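Local coordinates for exocyst complex component EXO70 (Saccharomyces cerevisiae, PDB 2B1E), which helps tether secretory vesicles to sites of exocytosis as a subunit of the exocyst complex, in whose assembly it also takes part, at residues N466-D469 and S470-D474; K483-I486 and K487-R491; L525-P528 and M529-F533; R532-S535 and R536-S540. All blocks are in the same frame, centred on the assembly; numbering follows the deposited sequence.

Contact 1: residues N466-D469 and S470-D474; sequences NLMD and SVFID
With chi1 at 82°, the hydroxyl of S470 stands between its own backbone N and carbonyl carbon, and this rotation turns OG back against the helix to meet the carbonyl of L467, three residues earlier. M468 and F472 are brought together differently: M468 has CG anti to the backbone N (chi1 -171°) and bends only at chi3, while the F472 ring leans back beside its backbone N, toward the preceding turn. S470 OG donates to L467 O at 2.8 Å. The same oxygen also accepts V471 N at 3.2 Å, and both donors arrive from one face of the carbonyl plane, a familiar way for a serine within a helix to bond its hydroxyl to the backbone. With an alanine in place of S470, the L467 carbonyl would keep the V471 amide but is likely to be held less firmly, its second donor gone. M468 and F472 form a Met-aromatic contact. CG of M468 lies 3.7 Å from CE1 of F472, and SD of M468 sits 4.7 Å from the ring centroid, 34° off the normal, hence neither squarely above the ring nor at its rim. In the backbone F472 N bonds M468 O at 3.0 Å, and I473 N bonds D469 O. The contact lies toward the C-terminal part of helix 440-473. L467 and V471 face helix 512-537, both resting on F533, and L467 also touches F493 of helix 483-504.

Contact 2: residues K483-I486 and K487-R491; sequences KEQI and KEKFR
The ammonium of K487 is gripped by two oxygens of the preceding turn. NZ of K487 forms a salt bridge with E484 OE2 at 2.7 Å and adds a weak bond to K483 O at 3.1 Å. Bends at chi3 and chi4 (-61° and -59°) curl the lysine back along the helix, and E484, bent at chi2, swings its carboxylate to meet it; the nitrogen approaches OE2 from above the carboxylate plane, 66° out of it. K483 O also accepts K487 N, at 3.0 Å. Alongside, Q485 crosses E488 obliquely, with OE1 of Q485 3.8 Å from CB of E488. On the buried flank I486 and F490 run side by side in the same direction, and CG2 of I486 meets the ring edge in its plane, 3.9 Å from CE2 of F490. I486 and F490 both pack on Y537 of helix 512-537, while K489 sends its ammonium to S470 O. The chemistry is thus split around the first turns of helix 483-504: an i to i+3 ion pair on one side, an apolar pair on the other. Carboxylates near a helix start, such as that of E484, would be expected to interact favourably with the helix dipole.

Contact 3: residues L525-P528 and M529-F533; sequences LVMP and MYERF
A proline kink in helix 512-537 sets this contact: P528 has no amide hydrogen to give to the turn before it, and a water enters next to the interruption. That water donates to L525 O at 2.7 Å and accepts a weak bond from M529 N at 2.9 Å. It therefore bridges the carbonyl and amide that an unbroken helix would pair directly. Immediately beyond, regular bonding resumes, with Y530 N to V526 O at 3.0 Å and E531 N to M527 O equally long. The proline kinks the helix while the water spans the gap in its backbone bonding, and this helix is one of those that build the elongated, all-helical rod of Exo70. The proline also meets R532. The arginine runs extended from CG to NE back over the turn, and CB of P528 lies over one face of its guanidinium, 3.7 Å from NH1 of R532. Beneath the arginine stem, R532 N makes only a weak bond to P528 O, at 3.3 Å. On a different flank M527 curls through bends at chi2 and chi3 (-46° and -48°), which bring its methyl back to the next turn; CE of M527 then touches CG of E531 at 4.1 Å, the two chains crossing at about a right angle. M527 packs against T556 and L559 of helix 552-563, whereas V526 and M529 face W460 and T464 of helix 440-473. Y530 turns its ring toward F493, and its hydroxyl bonds Y550 O.

Contact 4: residues R532-S535 and R536-S540; sequences RFYS and RYKDS
One face of the Y534 ring is covered by K538, whose CB stands over its centre, 4.1 Å from the centroid and only 12° off the normal, a CH-pi contact. Further along, CD of K538 reaches CE2 of Y534 at 3.6 Å. The Y537 ring carries CG of R536 on one face and has CD1 of F533 at its edge; the F533 and Y537 planes stand at 74° with centroids 5.5 Å apart, an oblique pair. CE1 of F533 approaches CD1 of Y537 to 3.4 Å. K538 has chi1 at 65°, which sets its CG between backbone N and carbonyl carbon, and bends at chi3 and chi4 carry NZ to D539 OD1, a salt bridge of 2.9 Å. A glycine here would probably uncover that face of the Y534 ring and leave the D539 carboxylate without its ammonium mate. In the backbone, K538 N bonds Y534 O at 2.7 Å. A water spans S535 O and, weakly, D539 OD2. S540 bonds back to Y537 O through both N and OG, from the same face of the carbonyl plane, in a turn that follows on from helix 512-537 near the tip of the helical bundle.

How the contacts relate
All four contacts lie at one end of the elongated molecule: their centres are about 56 to 67 Å from the centre of the chain, where helices 440-473, 483-504 and 512-537 pack together. F533, shared by contacts 3 and 4, is met by the other two: CD1 of F533 lies 3.7 Å from V471 CG2 of contact 1, and CE2 lies 3.4 Å from F490 CE1 of contact 2. Probable hydrogen bonds join them: S470 O to K489 NZ (3.1 Å) between contacts 1 and 2, and D474 OD1 to Y537 OH (3.2 Å) between contacts 1 and 4. The centres of contacts 2 and 4 are about 11 Å apart, those of 2 and 3 about 17 Å.

Contact 1: residues N466-D469 and S470-D474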
loop_
_atom_site.group_PDB
_atom_site.type_symbol
_atom_site.label_atom_id
_atom_site.label_comp_id
_atom_site.label_asym_id
_atom_site.label_seq_id
_atom_site.Cartn_x
_atom_site.Cartn_y
_atom_site.Cartn_z
ATOM N N ASN A 466 38.896 19.012 31.422
ATOM C CA ASN A 466 39.640 20.193 31.848
ATOM C C ASN A 466 40.362 19.927 33.161
ATOM O O ASN A 466 41.524 20.295 33.322
ATOM C CB ASN A 466 38.711 21.399 32.021
ATOM C CG ASN A 466 38.153 21.901 30.706
ATOM O OD1 ASN A 466 38.770 21.738 29.647
ATOM N ND2 ASN A 466 36.985 22.533 30.764
ATOM N N LEU A 467 39.665 19.283 34.093
ATOM C CA LEU A 467 40.228 18.959 35.397
ATOM C C LEU A 467 41.396 17.988 35.248
ATOM O O LEU A 467 42.445 18.171 35.860
ATOM C CB LEU A 467 39.156 18.333 36.294
ATOM C CG LEU A 467 39.566 18.019 37.739
ATOM C CD1 LEU A 467 39.961 19.313 38.442
ATOM C CD2 LEU A 467 38.410 17.343 38.476
ATOM N N MET A 468 41.214 16.957 34.427
ATOM C CA MET A 468 42.263 15.965 34.216
ATOM C C MET A 468 43.508 16.622 33.613
ATOM O O MET A 468 44.637 16.347 34.029
ATOM C CB MET A 468 41.778 14.834 33.295
ATOM C CG MET A 468 42.765 13.665 33.236
ATOM S SD MET A 468 42.402 12.375 32.014
ATOM C CE MET A 468 43.035 13.156 30.517
ATOM N N ASP A 469 43.297 17.500 32.638
ATOM C CA ASP A 469 44.406 18.200 32.003
ATOM C C ASP A 469 45.176 19.083 32.991
ATOM O O ASP A 469 46.399 19.172 32.922
ATOM C CB ASP A 469 43.906 19.065 30.841
ATOM C CG ASP A 469 43.619 18.262 29.584
ATOM O OD1 ASP A 469 43.232 18.889 28.575
ATOM O OD2 ASP A 469 43.776 17.019 29.593
ATOM N N SER A 470 44.468 19.743 33.903
ATOM C CA SER A 470 45.136 20.608 34.869
ATOM C C SER A 470 46.042 19.780 35.782
ATOM O O SER A 470 47.108 20.238 36.206
ATOM C CB SER A 470 44.117 21.372 35.721
ATOM O OG SER A 470 43.637 20.581 36.796
ATOM N N VAL A 471 45.617 18.558 36.082
ATOM C CA VAL A 471 46.406 17.686 36.936
ATOM C C VAL A 471 47.649 17.176 36.189
ATOM O O VAL A 471 48.762 17.231 36.712
ATOM C CB VAL A 471 45.558 16.507 37.428
ATOM C CG1 VAL A 471 46.383 15.600 38.334
ATOM C CG2 VAL A 471 44.345 17.040 38.184
ATOM N N PHE A 472 47.462 16.698 34.965
ATOM C CA PHE A 472 48.582 16.192 34.179
ATOM C C PHE A 472 49.664 17.255 33.997
ATOM O O PHE A 472 50.841 17.011 34.263
ATOM C CB PHE A 472 48.100 15.728 32.804
ATOM C CG PHE A 472 47.569 14.326 32.783
ATOM C CD1 PHE A 472 46.816 13.829 33.844
ATOM C CD2 PHE A 472 47.782 13.515 31.674
ATOM C CE1 PHE A 472 46.280 12.545 33.797
ATOM C CE2 PHE A 472 47.248 12.227 31.618
ATOM C CZ PHE A 472 46.494 11.745 32.684
ATOM N N ILE A 473 49.251 18.438 33.563
ATOM C CA ILE A 473 50.174 19.546 33.313
ATOM C C ILE A 473 50.985 19.923 34.558
ATOM O O ILE A 473 52.092 20.456 34.462
ATOM C CB ILE A 473 49.398 20.794 32.804
ATOM C CG1 ILE A 473 50.372 21.809 32.202
ATOM C CG2 ILE A 473 48.612 21.434 33.943
ATOM C CD1 ILE A 473 50.813 21.457 30.808
ATOM N N ASP A 474 50.434 19.622 35.725
ATOM C CA ASP A 474 51.079 19.944 36.988
ATOM C C ASP A 474 51.707 18.731 37.682
ATOM O O ASP A 474 52.078 18.802 38.850
ATOM C CB ASP A 474 50.043 20.629 37.898
ATOM C CG ASP A 474 50.560 20.893 39.303
ATOM O OD1 ASP A 474 50.393 20.010 40.176
ATOM O OD2 ASP A 474 51.134 21.982 39.530
#

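Contact 2: residues K483-I486 and K487-R491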
loop_
_atom_site.group_PDB
_atom_site.type_symbol
_atom_site.label_atom_id
_atom_site.label_comp_id
_atom_site.label_asym_id
_atom_site.label_seq_id
_atom_site.Cartn_x
_atom_site.Cartn_y
_atom_site.Cartn_z
ATOM N N LYS A 483 50.538 25.783 47.279
ATOM C CA LYS A 483 49.186 25.890 47.797
ATOM C C LYS A 483 48.279 26.754 46.927
ATOM O O LYS A 483 47.116 26.411 46.697
ATOM C CB LYS A 483 49.223 26.444 49.223
ATOM C CG LYS A 483 49.946 25.544 50.205
ATOM C CD LYS A 483 49.923 26.142 51.594
ATOM C CE LYS A 483 50.524 25.188 52.608
ATOM N NZ LYS A 483 50.316 25.683 53.999
ATOM N N GLU A 484 48.818 27.866 46.437
ATOM C CA GLU A 484 48.050 28.781 45.607
ATOM C C GLU A 484 47.605 28.196 44.284
ATOM O O GLU A 484 46.472 28.420 43.864
ATOM C CB GLU A 484 48.844 30.064 45.343
ATOM C CG GLU A 484 48.749 31.065 46.477
ATOM C CD GLU A 484 47.309 31.383 46.827
ATOM O OE1 GLU A 484 46.557 31.809 45.921
ATOM O OE2 GLU A 484 46.927 31.203 48.002
ATOM N N GLN A 485 48.494 27.460 43.620
ATOM C CA GLN A 485 48.162 26.862 42.330
ATOM C C GLN A 485 47.173 25.710 42.509
ATOM O O GLN A 485 46.361 25.425 41.629
ATOM C CB GLN A 485 49.432 26.355 41.635
ATOM C CG GLN A 485 49.231 25.952 40.176
ATOM C CD GLN A 485 48.763 27.110 39.306
ATOM O OE1 GLN A 485 47.669 27.644 39.494
ATOM N NE2 GLN A 485 49.597 27.507 38.349
ATOM N N ILE A 486 47.249 25.051 43.658
ATOM C CA ILE A 486 46.348 23.947 43.941
ATOM C C ILE A 486 44.937 24.457 44.233
ATOM O O ILE A 486 43.968 23.930 43.698
ATOM C CB ILE A 486 46.879 23.103 45.115
ATOM C CG1 ILE A 486 48.198 22.449 44.693
ATOM C CG2 ILE A 486 45.856 22.028 45.510
ATOM C CD1 ILE A 486 48.999 21.869 45.825
ATOM N N LYS A 487 44.808 25.478 45.072
ATOM C CA LYS A 487 43.477 26.003 45.362
ATOM C C LYS A 487 42.842 26.478 44.057
ATOM O O LYS A 487 41.648 26.298 43.830
ATOM C CB LYS A 487 43.539 27.167 46.352
ATOM C CG LYS A 487 43.875 26.754 47.773
ATOM C CD LYS A 487 43.657 27.900 48.753
ATOM C CE LYS A 487 44.546 29.093 48.431
ATOM N NZ LYS A 487 45.990 28.730 48.468
ATOM N N GLU A 488 43.655 27.084 43.200
ATOM C CA GLU A 488 43.163 27.568 41.927
ATOM C C GLU A 488 42.593 26.415 41.109
ATOM O O GLU A 488 41.596 26.590 40.410
ATOM C CB GLU A 488 44.277 28.257 41.145
ATOM C CG GLU A 488 43.824 28.779 39.795
ATOM C CD GLU A 488 42.816 29.911 39.909
ATOM O OE1 GLU A 488 42.109 30.180 38.910
ATOM O OE2 GLU A 488 42.736 30.543 40.989
ATOM N N LYS A 489 43.209 25.234 41.185
ATOM C CA LYS A 489 42.681 24.109 40.417
ATOM C C LYS A 489 41.296 23.730 40.925
ATOM O O LYS A 489 40.410 23.403 40.135
ATOM C CB LYS A 489 43.601 22.887 40.491
ATOM C CG LYS A 489 44.922 23.046 39.749
ATOM C CD LYS A 489 45.714 21.743 39.763
ATOM C CE LYS A 489 47.185 21.985 39.428
ATOM N NZ LYS A 489 47.365 22.641 38.102
ATOM N N PHE A 490 41.109 23.763 42.242
ATOM C CA PHE A 490 39.808 23.420 42.816
ATOM C C PHE A 490 38.798 24.507 42.468
ATOM O O PHE A 490 37.645 24.226 42.131
ATOM C CB PHE A 490 39.912 23.287 44.334
ATOM C CG PHE A 490 40.415 21.955 44.796
ATOM C CD1 PHE A 490 39.530 20.896 44.999
ATOM C CD2 PHE A 490 41.772 21.752 45.032
ATOM C CE1 PHE A 490 39.995 19.644 45.435
ATOM C CE2 PHE A 490 42.248 20.516 45.466
ATOM C CZ PHE A 490 41.361 19.458 45.669
ATOM N N ARG A 491 39.241 25.752 42.564
ATOM C CA ARG A 491 38.392 26.894 42.262
ATOM C C ARG A 491 37.806 26.775 40.855
ATOM O O ARG A 491 36.585 26.789 40.679
ATOM C CB ARG A 491 39.218 28.180 42.409
ATOM C CG ARG A 491 38.481 29.480 42.173
ATOM C CD ARG A 491 39.421 30.665 42.452
ATOM N NE ARG A 491 39.888 30.658 43.842
ATOM C CZ ARG A 491 41.161 30.567 44.219
ATOM N NH1 ARG A 491 42.131 30.478 43.318
ATOM N NH2 ARG A 491 41.465 30.547 45.508
#

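Contact 3: residues L525-P528 and M529-F533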
loop_
_atom_site.group_PDB
_atom_site.type_symbol
_atom_site.label_atom_id
_atom_site.label_comp_id
_atom_site.label_asym_id
_atom_site.label_seq_id
_atom_site.Cartn_x
_atom_site.Cartn_y
_atom_site.Cartn_z
ATOM N N LEU A 525 30.904 9.780 35.338
ATOM C CA LEU A 525 31.931 10.620 34.750
ATOM C C LEU A 525 32.604 11.543 35.764
ATOM O O LEU A 525 33.827 11.646 35.819
ATOM C CB LEU A 525 31.293 11.440 33.628
ATOM C CG LEU A 525 32.125 12.237 32.632
ATOM C CD1 LEU A 525 33.142 11.339 31.939
ATOM C CD2 LEU A 525 31.168 12.843 31.611
ATOM N N VAL A 526 31.795 12.202 36.578
ATOM C CA VAL A 526 32.304 13.143 37.558
ATOM C C VAL A 526 32.891 12.587 38.861
ATOM O O VAL A 526 33.990 12.980 39.263
ATOM C CB VAL A 526 31.200 14.149 37.938
ATOM C CG1 VAL A 526 31.677 15.057 39.049
ATOM C CG2 VAL A 526 30.808 14.963 36.723
ATOM N N MET A 527 32.178 11.675 39.523
ATOM C CA MET A 527 32.662 11.201 40.814
ATOM C C MET A 527 33.976 10.427 40.876
ATOM O O MET A 527 34.806 10.709 41.735
ATOM C CB MET A 527 31.553 10.442 41.547
ATOM C CG MET A 527 30.383 11.348 41.991
ATOM S SD MET A 527 30.859 12.919 42.785
ATOM C CE MET A 527 32.104 12.340 44.008
ATOM N N PRO A 528 34.192 9.448 39.984
ATOM C CA PRO A 528 35.478 8.751 40.099
ATOM C C PRO A 528 36.651 9.729 39.985
ATOM O O PRO A 528 37.607 9.648 40.754
ATOM C CB PRO A 528 35.430 7.748 38.943
ATOM C CG PRO A 528 33.959 7.394 38.882
ATOM C CD PRO A 528 33.301 8.765 39.025
ATOM N N MET A 529 36.565 10.664 39.044
ATOM C CA MET A 529 37.638 11.634 38.861
ATOM C C MET A 529 37.809 12.586 40.041
ATOM O O MET A 529 38.930 12.844 40.473
ATOM C CB MET A 529 37.427 12.463 37.590
ATOM C CG MET A 529 38.620 13.356 37.284
ATOM S SD MET A 529 38.471 14.269 35.757
ATOM C CE MET A 529 38.672 12.879 34.538
ATOM N N TYR A 530 36.709 13.126 40.555
ATOM C CA TYR A 530 36.824 14.047 41.677
ATOM C C TYR A 530 37.415 13.391 42.922
ATOM O O TYR A 530 38.190 14.020 43.647
ATOM C CB TYR A 530 35.469 14.685 42.025
ATOM C CG TYR A 530 35.635 15.833 42.993
ATOM C CD1 TYR A 530 36.229 17.029 42.585
ATOM C CD2 TYR A 530 35.289 15.691 44.337
ATOM C CE1 TYR A 530 36.487 18.055 43.495
ATOM C CE2 TYR A 530 35.542 16.706 45.258
ATOM C CZ TYR A 530 36.146 17.883 44.829
ATOM O OH TYR A 530 36.456 18.863 45.734
ATOM N N GLU A 531 37.046 12.139 43.188
ATOM C CA GLU A 531 37.590 11.449 44.345
ATOM C C GLU A 531 39.107 11.322 44.223
ATOM O O GLU A 531 39.830 11.497 45.201
ATOM C CB GLU A 531 36.954 10.061 44.497
ATOM C CG GLU A 531 35.454 10.135 44.743
ATOM C CD GLU A 531 34.844 8.810 45.130
ATOM O OE1 GLU A 531 34.958 7.841 44.341
ATOM O OE2 GLU A 531 34.238 8.745 46.224
ATOM N N ARG A 532 39.584 11.020 43.020
ATOM C CA ARG A 532 41.020 10.879 42.774
ATOM C C ARG A 532 41.732 12.226 42.889
ATOM O O ARG A 532 42.825 12.323 43.450
ATOM C CB ARG A 532 41.249 10.281 41.382
ATOM C CG ARG A 532 40.820 8.826 41.277
ATOM C CD ARG A 532 40.625 8.374 39.844
ATOM N NE ARG A 532 40.142 6.998 39.833
ATOM C CZ ARG A 532 39.343 6.485 38.907
ATOM N NH1 ARG A 532 38.928 7.227 37.892
ATOM N NH2 ARG A 532 38.938 5.229 39.015
ATOM N N PHE A 533 41.108 13.262 42.342
ATOM C CA PHE A 533 41.653 14.619 42.378
ATOM C C PHE A 533 41.727 15.122 43.824
ATOM O O PHE A 533 42.754 15.657 44.268
ATOM C CB PHE A 533 40.746 15.530 41.532
ATOM C CG PHE A 533 41.063 16.994 41.635
ATOM C CD1 PHE A 533 42.320 17.478 41.297
ATOM C CD2 PHE A 533 40.076 17.901 42.021
ATOM C CE1 PHE A 533 42.596 18.848 41.338
ATOM C CE2 PHE A 533 40.341 19.266 42.064
ATOM C CZ PHE A 533 41.601 19.739 41.723
HETATM O O HOH W 1 35.784 9.820 36.403
#

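Contact 4: residues R532-S535 and R536-S540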
loop_
_atom_site.group_PDB
_atom_site.type_symbol
_atom_site.label_atom_id
_atom_site.label_comp_id
_atom_site.label_asym_id
_atom_site.label_seq_id
_atom_site.Cartn_x
_atom_site.Cartn_y
_atom_site.Cartn_z
ATOM N N ARG A 532 39.584 11.020 43.020
ATOM C CA ARG A 532 41.020 10.879 42.774
ATOM C C ARG A 532 41.732 12.226 42.889
ATOM O O ARG A 532 42.825 12.323 43.450
ATOM C CB ARG A 532 41.249 10.281 41.382
ATOM C CG ARG A 532 40.820 8.826 41.277
ATOM C CD ARG A 532 40.625 8.374 39.844
ATOM N NE ARG A 532 40.142 6.998 39.833
ATOM C CZ ARG A 532 39.343 6.485 38.907
ATOM N NH1 ARG A 532 38.928 7.227 37.892
ATOM N NH2 ARG A 532 38.938 5.229 39.015
ATOM N N PHE A 533 41.108 13.262 42.342
ATOM C CA PHE A 533 41.653 14.619 42.378
ATOM C C PHE A 533 41.727 15.122 43.824
ATOM O O PHE A 533 42.754 15.657 44.268
ATOM C CB PHE A 533 40.746 15.530 41.532
ATOM C CG PHE A 533 41.063 16.994 41.635
ATOM C CD1 PHE A 533 42.320 17.478 41.297
ATOM C CD2 PHE A 533 40.076 17.901 42.021
ATOM C CE1 PHE A 533 42.596 18.848 41.338
ATOM C CE2 PHE A 533 40.341 19.266 42.064
ATOM C CZ PHE A 533 41.601 19.739 41.723
ATOM N N TYR A 534 40.629 14.952 44.553
ATOM C CA TYR A 534 40.551 15.375 45.950
ATOM C C TYR A 534 41.584 14.613 46.775
ATOM O O TYR A 534 42.293 15.194 47.587
ATOM C CB TYR A 534 39.145 15.099 46.493
ATOM C CG TYR A 534 38.941 15.408 47.965
ATOM C CD1 TYR A 534 38.544 16.682 48.390
ATOM C CD2 TYR A 534 39.107 14.418 48.928
ATOM C CE1 TYR A 534 38.312 16.950 49.753
ATOM C CE2 TYR A 534 38.882 14.675 50.282
ATOM C CZ TYR A 534 38.484 15.936 50.684
ATOM O OH TYR A 534 38.252 16.172 52.018
ATOM N N SER A 535 41.672 13.308 46.563
ATOM C CA SER A 535 42.622 12.493 47.313
ATOM C C SER A 535 44.069 12.881 47.002
ATOM O O SER A 535 44.935 12.850 47.869
ATOM C CB SER A 535 42.405 11.018 46.987
ATOM O OG SER A 535 43.332 10.205 47.685
ATOM N N ARG A 536 44.319 13.264 45.761
ATOM C CA ARG A 536 45.660 13.636 45.337
ATOM C C ARG A 536 46.141 14.947 45.969
ATOM O O ARG A 536 47.333 15.104 46.274
ATOM C CB ARG A 536 45.693 13.749 43.806
ATOM C CG ARG A 536 47.070 14.044 43.210
ATOM C CD ARG A 536 47.024 14.241 41.683
ATOM N NE ARG A 536 46.828 12.999 40.932
ATOM C CZ ARG A 536 45.656 12.550 40.488
ATOM N NH1 ARG A 536 44.537 13.237 40.709
ATOM N NH2 ARG A 536 45.601 11.406 39.814
ATOM N N TYR A 537 45.219 15.875 46.199
ATOM C CA TYR A 537 45.598 17.178 46.736
ATOM C C TYR A 537 45.060 17.627 48.093
ATOM O O TYR A 537 45.456 18.685 48.582
ATOM C CB TYR A 537 45.229 18.259 45.729
ATOM C CG TYR A 537 45.933 18.156 44.402
ATOM C CD1 TYR A 537 45.234 17.820 43.242
ATOM C CD2 TYR A 537 47.292 18.459 44.293
ATOM C CE1 TYR A 537 45.873 17.799 41.997
ATOM C CE2 TYR A 537 47.931 18.436 43.070
ATOM C CZ TYR A 537 47.226 18.114 41.926
ATOM O OH TYR A 537 47.881 18.134 40.712
ATOM N N LYS A 538 44.164 16.859 48.696
ATOM C CA LYS A 538 43.580 17.274 49.963
ATOM C C LYS A 538 44.613 17.577 51.045
ATOM O O LYS A 538 44.467 18.537 51.808
ATOM C CB LYS A 538 42.599 16.209 50.474
ATOM C CG LYS A 538 43.251 14.887 50.820
ATOM C CD LYS A 538 42.253 13.913 51.428
ATOM C CE LYS A 538 41.852 14.334 52.843
ATOM N NZ LYS A 538 42.974 14.154 53.816
ATOM N N ASP A 539 45.669 16.782 51.109
ATOM C CA ASP A 539 46.663 17.001 52.147
ATOM C C ASP A 539 47.672 18.102 51.865
ATOM O O ASP A 539 48.724 18.156 52.499
ATOM C CB ASP A 539 47.377 15.689 52.478
ATOM C CG ASP A 539 46.465 14.704 53.182
ATOM O OD1 ASP A 539 45.664 15.159 54.023
ATOM O OD2 ASP A 539 46.554 13.488 52.906
ATOM N N SER A 540 47.353 18.979 50.913
ATOM C CA SER A 540 48.235 20.097 50.606
ATOM C C SER A 540 47.970 21.179 51.655
ATOM O O SER A 540 48.763 22.099 51.820
ATOM C CB SER A 540 47.946 20.662 49.211
ATOM O OG SER A 540 48.138 19.688 48.201
HETATM O O HOH W 2 44.513 11.961 50.554
#